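Local coordinates for protein alpha-11 giardin (Giardia intestinalis, PDB 2II2) that is an annexin that binds calcium and probably acts in parasite attachment and in the cytoskeleton of the ventral disk, at residues I168-P173 against E210-D215; S204-I209 against G221-H226. All coordinates share one frame; numbering follows the deposited sequence.

Contact 1 (I168-P173 against E210-D215)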
ATOM      1  N   ILE A 168      -8.621  -8.849 -23.295  1.00  9.77           N
ATOM      2  CA  ILE A 168      -9.177  -8.127 -24.425  1.00  9.95           C
ATOM      3  C   ILE A 168     -10.219  -8.929 -25.195  1.00 10.23           C
ATOM      4  O   ILE A 168     -11.295  -8.405 -25.469  1.00 11.65           O
ATOM      5  CB  ILE A 168      -8.079  -7.617 -25.384  1.00 10.27           C
ATOM      6  CG1 ILE A 168      -7.081  -6.732 -24.626  1.00 11.03           C
ATOM      7  CG2 ILE A 168      -8.729  -6.825 -26.538  1.00 11.88           C
ATOM      8  CD1 ILE A 168      -5.939  -6.207 -25.443  1.00 11.25           C
ATOM      9  N   ASP A 169      -9.908 -10.181 -25.524  1.00 10.82           N
ATOM     10  CA  ASP A 169     -10.686 -10.916 -26.522  1.00 11.91           C
ATOM     11  C   ASP A 169     -11.885 -11.694 -25.996  1.00 11.45           C
ATOM     12  O   ASP A 169     -12.927 -11.744 -26.667  1.00 12.33           O
ATOM     13  CB  ASP A 169      -9.761 -11.823 -27.325  1.00 12.38           C
ATOM     14  CG  ASP A 169      -8.642 -11.043 -28.022  1.00 13.77           C
ATOM     15  OD1 ASP A 169      -8.835  -9.864 -28.398  1.00 15.55           O
ATOM     16  OD2 ASP A 169      -7.577 -11.629 -28.186  1.00 15.38           O
ATOM     17  N   ALA A 170     -11.735 -12.330 -24.837  1.00 11.02           N
ATOM     18  CA  ALA A 170     -12.755 -13.263 -24.315  1.00 11.63           C
ATOM     19  C   ALA A 170     -14.023 -12.535 -23.914  1.00 11.51           C
ATOM     20  O   ALA A 170     -13.938 -11.383 -23.548  1.00 12.10           O
ATOM     21  CB  ALA A 170     -12.198 -13.994 -23.110  1.00 11.58           C
ATOM     22  N   ASP A 171     -15.182 -13.202 -23.979  1.00 12.42           N
ATOM     23  CA  ASP A 171     -16.414 -12.625 -23.417  1.00 12.44           C
ATOM     24  C   ASP A 171     -16.207 -12.290 -21.942  1.00 12.10           C
ATOM     25  O   ASP A 171     -16.617 -11.229 -21.473  1.00 12.51           O
ATOM     26  CB  ASP A 171     -17.589 -13.593 -23.545  1.00 12.92           C
ATOM     27  CG  ASP A 171     -18.044 -13.778 -24.973  1.00 13.95           C
ATOM     28  OD1 ASP A 171     -17.726 -12.920 -25.818  1.00 15.35           O
ATOM     29  OD2 ASP A 171     -18.748 -14.785 -25.244  1.00 17.47           O
ATOM     30  N   GLU A 172     -15.598 -13.214 -21.204  1.00 12.72           N
ATOM     31  CA  GLU A 172     -15.288 -12.993 -19.784  1.00 13.48           C
ATOM     32  C   GLU A 172     -13.904 -13.535 -19.481  1.00 12.13           C
ATOM     33  O   GLU A 172     -13.551 -14.618 -19.931  1.00 13.06           O
ATOM     34  CB  GLU A 172     -16.313 -13.718 -18.902  1.00 15.25           C
ATOM     35  CG  GLU A 172     -17.741 -13.217 -19.014  1.00 19.13           C
ATOM     36  CD  GLU A 172     -17.894 -11.779 -18.548  1.00 23.12           C
ATOM     37  OE1 GLU A 172     -17.186 -11.383 -17.592  1.00 25.56           O
ATOM     38  OE2 GLU A 172     -18.723 -11.048 -19.140  1.00 26.60           O
ATOM     39  N   PRO A 173     -13.123 -12.789 -18.689  1.00 11.61           N
ATOM     40  CA  PRO A 173     -11.798 -13.292 -18.333  1.00 11.41           C
ATOM     41  C   PRO A 173     -11.868 -14.499 -17.412  1.00 10.89           C
ATOM     42  O   PRO A 173     -12.802 -14.617 -16.620  1.00 12.41           O
ATOM     43  CB  PRO A 173     -11.154 -12.124 -17.569  1.00 12.21           C
ATOM     44  CG  PRO A 173     -11.961 -10.965 -17.852  1.00 13.14           C
ATOM     45  CD  PRO A 173     -13.371 -11.472 -18.096  1.00 11.86           C
ATOM     46  N   GLU A 210      -7.787  -1.941 -17.000  1.00  8.28           N
ATOM     47  CA  GLU A 210      -8.728  -0.929 -16.561  1.00  9.29           C
ATOM     48  C   GLU A 210      -9.943  -0.859 -17.479  1.00  9.46           C
ATOM     49  O   GLU A 210     -11.039  -0.537 -17.018  1.00 10.51           O
ATOM     50  CB  GLU A 210      -8.008   0.407 -16.382  1.00  8.61           C
ATOM     51  CG  GLU A 210      -7.098   0.410 -15.160  1.00  9.14           C
ATOM     52  CD  GLU A 210      -6.319   1.683 -14.952  1.00 10.59           C
ATOM     53  OE1 GLU A 210      -6.146   2.459 -15.906  1.00 11.75           O
ATOM     54  OE2 GLU A 210      -5.859   1.924 -13.802  1.00 11.41           O
ATOM     55  N   THR A 211      -9.758  -1.222 -18.746  1.00  9.63           N
ATOM     56  CA  THR A 211     -10.896  -1.301 -19.659  1.00 10.77           C
ATOM     57  C   THR A 211     -11.783  -2.500 -19.344  1.00 10.09           C
ATOM     58  O   THR A 211     -13.029  -2.394 -19.380  1.00 11.71           O
ATOM     59  CB  THR A 211     -10.431  -1.348 -21.131  1.00 10.44           C
ATOM     60  OG1 THR A 211      -9.842  -0.076 -21.444  1.00 11.60           O
ATOM     61  CG2 THR A 211     -11.588  -1.662 -22.117  1.00 12.46           C
ATOM     62  N   ARG A 212     -11.153  -3.629 -19.026  1.00 10.54           N
ATOM     63  CA  ARG A 212     -11.895  -4.872 -18.814  1.00 10.36           C
ATOM     64  C   ARG A 212     -12.646  -4.898 -17.488  1.00 10.47           C
ATOM     65  O   ARG A 212     -13.758  -5.384 -17.413  1.00 12.32           O
ATOM     66  CB  ARG A 212     -10.948  -6.069 -18.841  1.00 10.32           C
ATOM     67  CG  ARG A 212     -11.604  -7.358 -18.379  1.00 12.04           C
ATOM     68  CD  ARG A 212     -12.729  -7.811 -19.288  1.00 12.98           C
ATOM     69  NE  ARG A 212     -12.140  -8.497 -20.419  1.00 11.92           N
ATOM     70  CZ  ARG A 212     -12.812  -9.231 -21.303  1.00 11.44           C
ATOM     71  NH1 ARG A 212     -14.131  -9.374 -21.199  1.00 12.98           N
ATOM     72  NH2 ARG A 212     -12.127  -9.843 -22.277  1.00 13.98           N
ATOM     73  N   TYR A 213     -11.987  -4.455 -16.429  1.00  9.36           N
ATOM     74  CA  TYR A 213     -12.532  -4.620 -15.076  1.00 10.26           C
ATOM     75  C   TYR A 213     -13.204  -3.358 -14.617  1.00 10.77           C
ATOM     76  O   TYR A 213     -12.557  -2.396 -14.226  1.00 12.20           O
ATOM     77  CB  TYR A 213     -11.437  -5.025 -14.084  1.00  9.96           C
ATOM     78  CG  TYR A 213     -11.036  -6.456 -14.264  1.00  9.84           C
ATOM     79  CD1 TYR A 213     -10.034  -6.808 -15.152  1.00 10.13           C
ATOM     80  CD2 TYR A 213     -11.677  -7.473 -13.560  1.00  9.54           C
ATOM     81  CE1 TYR A 213      -9.692  -8.132 -15.325  1.00  9.53           C
ATOM     82  CE2 TYR A 213     -11.339  -8.783 -13.729  1.00 11.15           C
ATOM     83  CZ  TYR A 213     -10.336  -9.116 -14.612  1.00 10.15           C
ATOM     84  OH  TYR A 213      -9.944 -10.440 -14.797  1.00 11.08           O
ATOM     85  N   ALA A 214     -14.530  -3.347 -14.719  1.00 11.56           N
ATOM     86  CA  ALA A 214     -15.323  -2.175 -14.349  1.00 13.20           C
ATOM     87  C   ALA A 214     -15.344  -1.937 -12.838  1.00 12.85           C
ATOM     88  O   ALA A 214     -15.508  -0.793 -12.386  1.00 14.50           O
ATOM     89  CB  ALA A 214     -16.745  -2.267 -14.887  1.00 13.94           C
ATOM     90  N   ASP A 215     -15.210  -3.002 -12.056  1.00 12.32           N
ATOM     91  CA  ASP A 215     -15.095  -2.876 -10.600  1.00 12.02           C
ATOM     92  C   ASP A 215     -13.700  -2.336 -10.287  1.00 11.68           C
ATOM     93  O   ASP A 215     -12.702  -2.922 -10.670  1.00 11.19           O
ATOM     94  CB  ASP A 215     -15.327  -4.225  -9.920  1.00 12.40           C
ATOM     95  CG  ASP A 215     -15.183  -4.146  -8.426  1.00 13.71           C
ATOM     96  OD1 ASP A 215     -16.186  -3.941  -7.736  1.00 19.08           O
ATOM     97  OD2 ASP A 215     -14.060  -4.307  -7.939  1.00 14.83           O
TER
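The nearest CA atoms across the contact are those of I168 and R212, 7.0 Å apart. Both segments leave a helix here. Helix 156-169 ends just before A170, and helix 205-212 ends just before Y213. The side chain of R212 bridges the gap. Its CG lies anti to the backbone N (chi1 169°), and bends at chi2 and chi3 bring the guanidinium to the turn that follows D169. R212 NH2 donates to A170 O at 2.7 Å, with an N-H...O angle of 155°. The oxygen lies close to the guanidinium plane. R212 NH1 adds two weak bonds, to A170 O and to D171 O, both 3.1 Å long. R212 NE bonds to L167 O, so carbonyls of the last helical turn and of the following turn share the guanidinium, the one of D171 weakly. In the all-helical annexin fold, R212 thus ties the end of helix 205-212 to the turn that follows helix 156-169. P173 lies over one face of the guanidinium, with P173 CD offset toward its rim. P173 CG also packs on the aliphatic part of the arginine, 3.5 Å from R212 CD. The proline also meets the tyrosine, with P173 CB 3.5 Å from Y213 OH. That hydroxyl is hydrogen-bonded to H175 ND1. The carboxylates of D169, D171 and E172 stay apart from the guanidinium; D169 instead forms a salt bridge with K164.

Contact 2 (S204-I209 against G221-H226)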
ATOM      1  N   SER A 204      -0.990  -0.916 -23.288  1.00  9.78           N
ATOM      2  CA  SER A 204      -0.401  -1.292 -22.023  1.00  9.19           C
ATOM      3  C   SER A 204      -1.314  -2.300 -21.312  1.00  8.09           C
ATOM      4  O   SER A 204      -2.537  -2.341 -21.509  1.00  8.71           O
ATOM      5  CB  SER A 204      -0.159  -0.083 -21.118  1.00  9.79           C
ATOM      6  OG  SER A 204      -1.390   0.410 -20.648  1.00 10.08           O
ATOM      7  N   VAL A 205      -0.675  -3.109 -20.476  1.00  7.77           N
ATOM      8  CA  VAL A 205      -1.412  -4.040 -19.639  1.00  7.53           C
ATOM      9  C   VAL A 205      -2.338  -3.250 -18.722  1.00  7.14           C
ATOM     10  O   VAL A 205      -3.472  -3.656 -18.516  1.00  7.78           O
ATOM     11  CB  VAL A 205      -0.474  -4.994 -18.850  1.00  7.41           C
ATOM     12  CG1 VAL A 205      -1.293  -5.884 -17.927  1.00  8.90           C
ATOM     13  CG2 VAL A 205       0.353  -5.875 -19.809  1.00  8.61           C
ATOM     14  N   GLN A 206      -1.851  -2.134 -18.170  1.00  7.30           N
ATOM     15  CA  GLN A 206      -2.708  -1.306 -17.313  1.00  7.87           C
ATOM     16  C   GLN A 206      -3.991  -0.914 -18.042  1.00  8.17           C
ATOM     17  O   GLN A 206      -5.092  -1.029 -17.497  1.00  8.13           O
ATOM     18  CB  GLN A 206      -1.992  -0.045 -16.856  1.00  8.03           C
ATOM     19  CG  GLN A 206      -2.860   0.816 -15.924  1.00  8.50           C
ATOM     20  CD  GLN A 206      -2.416   2.259 -15.806  1.00  8.41           C
ATOM     21  OE1 GLN A 206      -3.267   3.162 -15.748  1.00 12.21           O
ATOM     22  NE2 GLN A 206      -1.142   2.505 -15.774  1.00  7.81           N
ATOM     23  N   GLU A 207      -3.857  -0.420 -19.267  1.00  8.08           N
ATOM     24  CA  GLU A 207      -5.024   0.028 -20.007  1.00  9.52           C
ATOM     25  C   GLU A 207      -5.989  -1.127 -20.245  1.00  8.23           C
ATOM     26  O   GLU A 207      -7.203  -0.983 -20.091  1.00  9.49           O
ATOM     27  CB  GLU A 207      -4.664   0.690 -21.344  1.00 11.61           C
ATOM     28  CG  GLU A 207      -5.925   1.258 -22.031  1.00 14.87           C
ATOM     29  CD  GLU A 207      -5.693   1.772 -23.438  1.00 14.34           C
ATOM     30  OE1 GLU A 207      -4.676   2.457 -23.663  1.00 17.01           O
ATOM     31  OE2 GLU A 207      -6.582   1.547 -24.300  1.00 19.08           O
ATOM     32  N   ALA A 208      -5.428  -2.269 -20.642  1.00  8.00           N
ATOM     33  CA  ALA A 208      -6.254  -3.451 -20.897  1.00  8.71           C
ATOM     34  C   ALA A 208      -7.002  -3.892 -19.629  1.00  8.47           C
ATOM     35  O   ALA A 208      -8.184  -4.209 -19.692  1.00  8.65           O
ATOM     36  CB  ALA A 208      -5.425  -4.550 -21.479  1.00  8.58           C
ATOM     37  N   ILE A 209      -6.307  -3.905 -18.493  1.00  7.52           N
ATOM     38  CA  ILE A 209      -6.986  -4.226 -17.233  1.00  8.11           C
ATOM     39  C   ILE A 209      -8.104  -3.227 -16.910  1.00  7.73           C
ATOM     40  O   ILE A 209      -9.195  -3.614 -16.527  1.00  8.53           O
ATOM     41  CB  ILE A 209      -5.966  -4.275 -16.083  1.00  7.27           C
ATOM     42  CG1 ILE A 209      -5.006  -5.452 -16.242  1.00  7.84           C
ATOM     43  CG2 ILE A 209      -6.648  -4.369 -14.736  1.00  8.52           C
ATOM     44  CD1 ILE A 209      -3.786  -5.384 -15.311  1.00  7.58           C
ATOM     45  N   GLY A 221      -6.349  -3.745  -8.135  1.00  7.06           N
ATOM     46  CA  GLY A 221      -5.522  -4.819  -7.570  1.00  6.65           C
ATOM     47  C   GLY A 221      -4.681  -5.535  -8.634  1.00  5.95           C
ATOM     48  O   GLY A 221      -3.499  -5.854  -8.424  1.00  6.30           O
ATOM     49  N   LEU A 222      -5.308  -5.808  -9.779  1.00  6.69           N
ATOM     50  CA  LEU A 222      -4.565  -6.437 -10.865  1.00  6.38           C
ATOM     51  C   LEU A 222      -3.456  -5.533 -11.351  1.00  6.05           C
ATOM     52  O   LEU A 222      -2.367  -5.992 -11.644  1.00  6.68           O
ATOM     53  CB  LEU A 222      -5.508  -6.787 -12.035  1.00  7.39           C
ATOM     54  CG  LEU A 222      -6.392  -8.000 -11.797  1.00  8.09           C
ATOM     55  CD1 LEU A 222      -7.480  -8.010 -12.831  1.00  9.35           C
ATOM     56  CD2 LEU A 222      -5.551  -9.311 -11.859  1.00  9.48           C
ATOM     57  N   CYS A 223      -3.719  -4.227 -11.452  1.00  6.43           N
ATOM     58  CA  CYS A 223      -2.655  -3.317 -11.877  1.00  6.41           C
ATOM     59  C   CYS A 223      -1.509  -3.262 -10.863  1.00  6.11           C
ATOM     60  O   CYS A 223      -0.360  -3.102 -11.247  1.00  6.36           O
ATOM     61  CB  CYS A 223      -3.198  -1.914 -12.119  1.00  7.14           C
ATOM     62  SG  CYS A 223      -4.169  -1.736 -13.616  1.00  7.81           S
ATOM     63  N   ILE A 224      -1.821  -3.338  -9.572  1.00  6.68           N
ATOM     64  CA  ILE A 224      -0.780  -3.333  -8.562  1.00  6.80           C
ATOM     65  C   ILE A 224       0.119  -4.574  -8.718  1.00  6.01           C
ATOM     66  O   ILE A 224       1.369  -4.499  -8.661  1.00  6.78           O
ATOM     67  CB  ILE A 224      -1.363  -3.214  -7.143  1.00  6.16           C
ATOM     68  CG1 ILE A 224      -1.878  -1.796  -6.919  1.00  6.71           C
ATOM     69  CG2 ILE A 224      -0.332  -3.584  -6.090  1.00  6.78           C
ATOM     70  CD1 ILE A 224      -2.717  -1.621  -5.670  1.00  8.31           C
ATOM     71  N   ALA A 225      -0.517  -5.736  -8.864  1.00  6.59           N
ATOM     72  CA  ALA A 225       0.260  -6.972  -9.015  1.00  6.75           C
ATOM     73  C   ALA A 225       1.123  -6.948 -10.278  1.00  6.87           C
ATOM     74  O   ALA A 225       2.304  -7.339 -10.265  1.00  7.22           O
ATOM     75  CB  ALA A 225      -0.635  -8.178  -8.991  1.00  7.66           C
ATOM     76  N   HIS A 226       0.536  -6.484 -11.369  1.00  6.55           N
ATOM     77  CA  HIS A 226       1.246  -6.269 -12.636  1.00  6.22           C
ATOM     78  C   HIS A 226       2.452  -5.360 -12.442  1.00  5.76           C
ATOM     79  O   HIS A 226       3.573  -5.705 -12.795  1.00  7.10           O
ATOM     80  CB  HIS A 226       0.230  -5.657 -13.621  1.00  6.78           C
ATOM     81  CG  HIS A 226       0.849  -4.915 -14.759  1.00  7.36           C
ATOM     82  ND1 HIS A 226       1.535  -5.540 -15.778  1.00  7.48           N
ATOM     83  CD2 HIS A 226       0.907  -3.588 -15.002  1.00  8.32           C
ATOM     84  CE1 HIS A 226       1.982  -4.612 -16.606  1.00  8.24           C
ATOM     85  NE2 HIS A 226       1.607  -3.427 -16.166  1.00  8.05           N
TER
HETATM   86  O   HOH W   1       1.148  -1.333 -18.046  1.00  9.46           O
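A water is held between Q206 and H226 at the start of helix 205-212. It accepts from Q206 N at 3.1 Å and is hydrogen-bonded to H226 NE2 at 2.9 Å. The other ring nitrogen, H226 ND1, bonds to Y190 OH, so the imidazole is fixed at both nitrogens. V205 sits over one face of this ring. V205 CB lies 3.7 Å from the ring centroid and 28° off the normal, a CH-pi contact offset toward the rim. The nearest ring atom is H226 CE1, 3.3 Å from V205 CB. The ring reaches V205 because H226 CG is anti to its backbone N (chi1 158°). The same helix start carries an N-cap: S204 OG accepts from E207 N at 2.9 Å. Helices 205-212 and 216-230 form an antiparallel helical hairpin of the annexin fold. Their segment axes approach to 9.6 Å, with 163° between their directions. Further along, the contact becomes apolar. I209 CG2 rests against L222 CB and C223 SG, 3.8 Å from each. I209 CD1 also lies against L222 CB. C223 SG fits between I209 and Q206, and lies 3.7 Å from Q206 CG. F197 and N194 of helix 187-201 pack on V205, while V178 and V179 of helix 175-184 pack on L222.

How the contacts relate
Both contacts use helix 205-212, contact 2 mainly its first part and contact 1 its last turn. Their centres are 11 Å apart. Contact 2 is buried and joins two neighbouring antiparallel helices through apolar side chains, an imidazole and one water. Contact 1 is only partly buried and lies farther from the centre of the chain. It joins two helix ends, and a charged side chain binding backbone carbonyls does most of the work. The contacts also touch. Y213 CE1 packs 3.3 Å from L222 CD1, and E210 CG lies 3.9 Å from C223 SG. Besides I209 in contact 2, L222 thus meets Y213, just past the helix, and C223 meets E210 in its last turn.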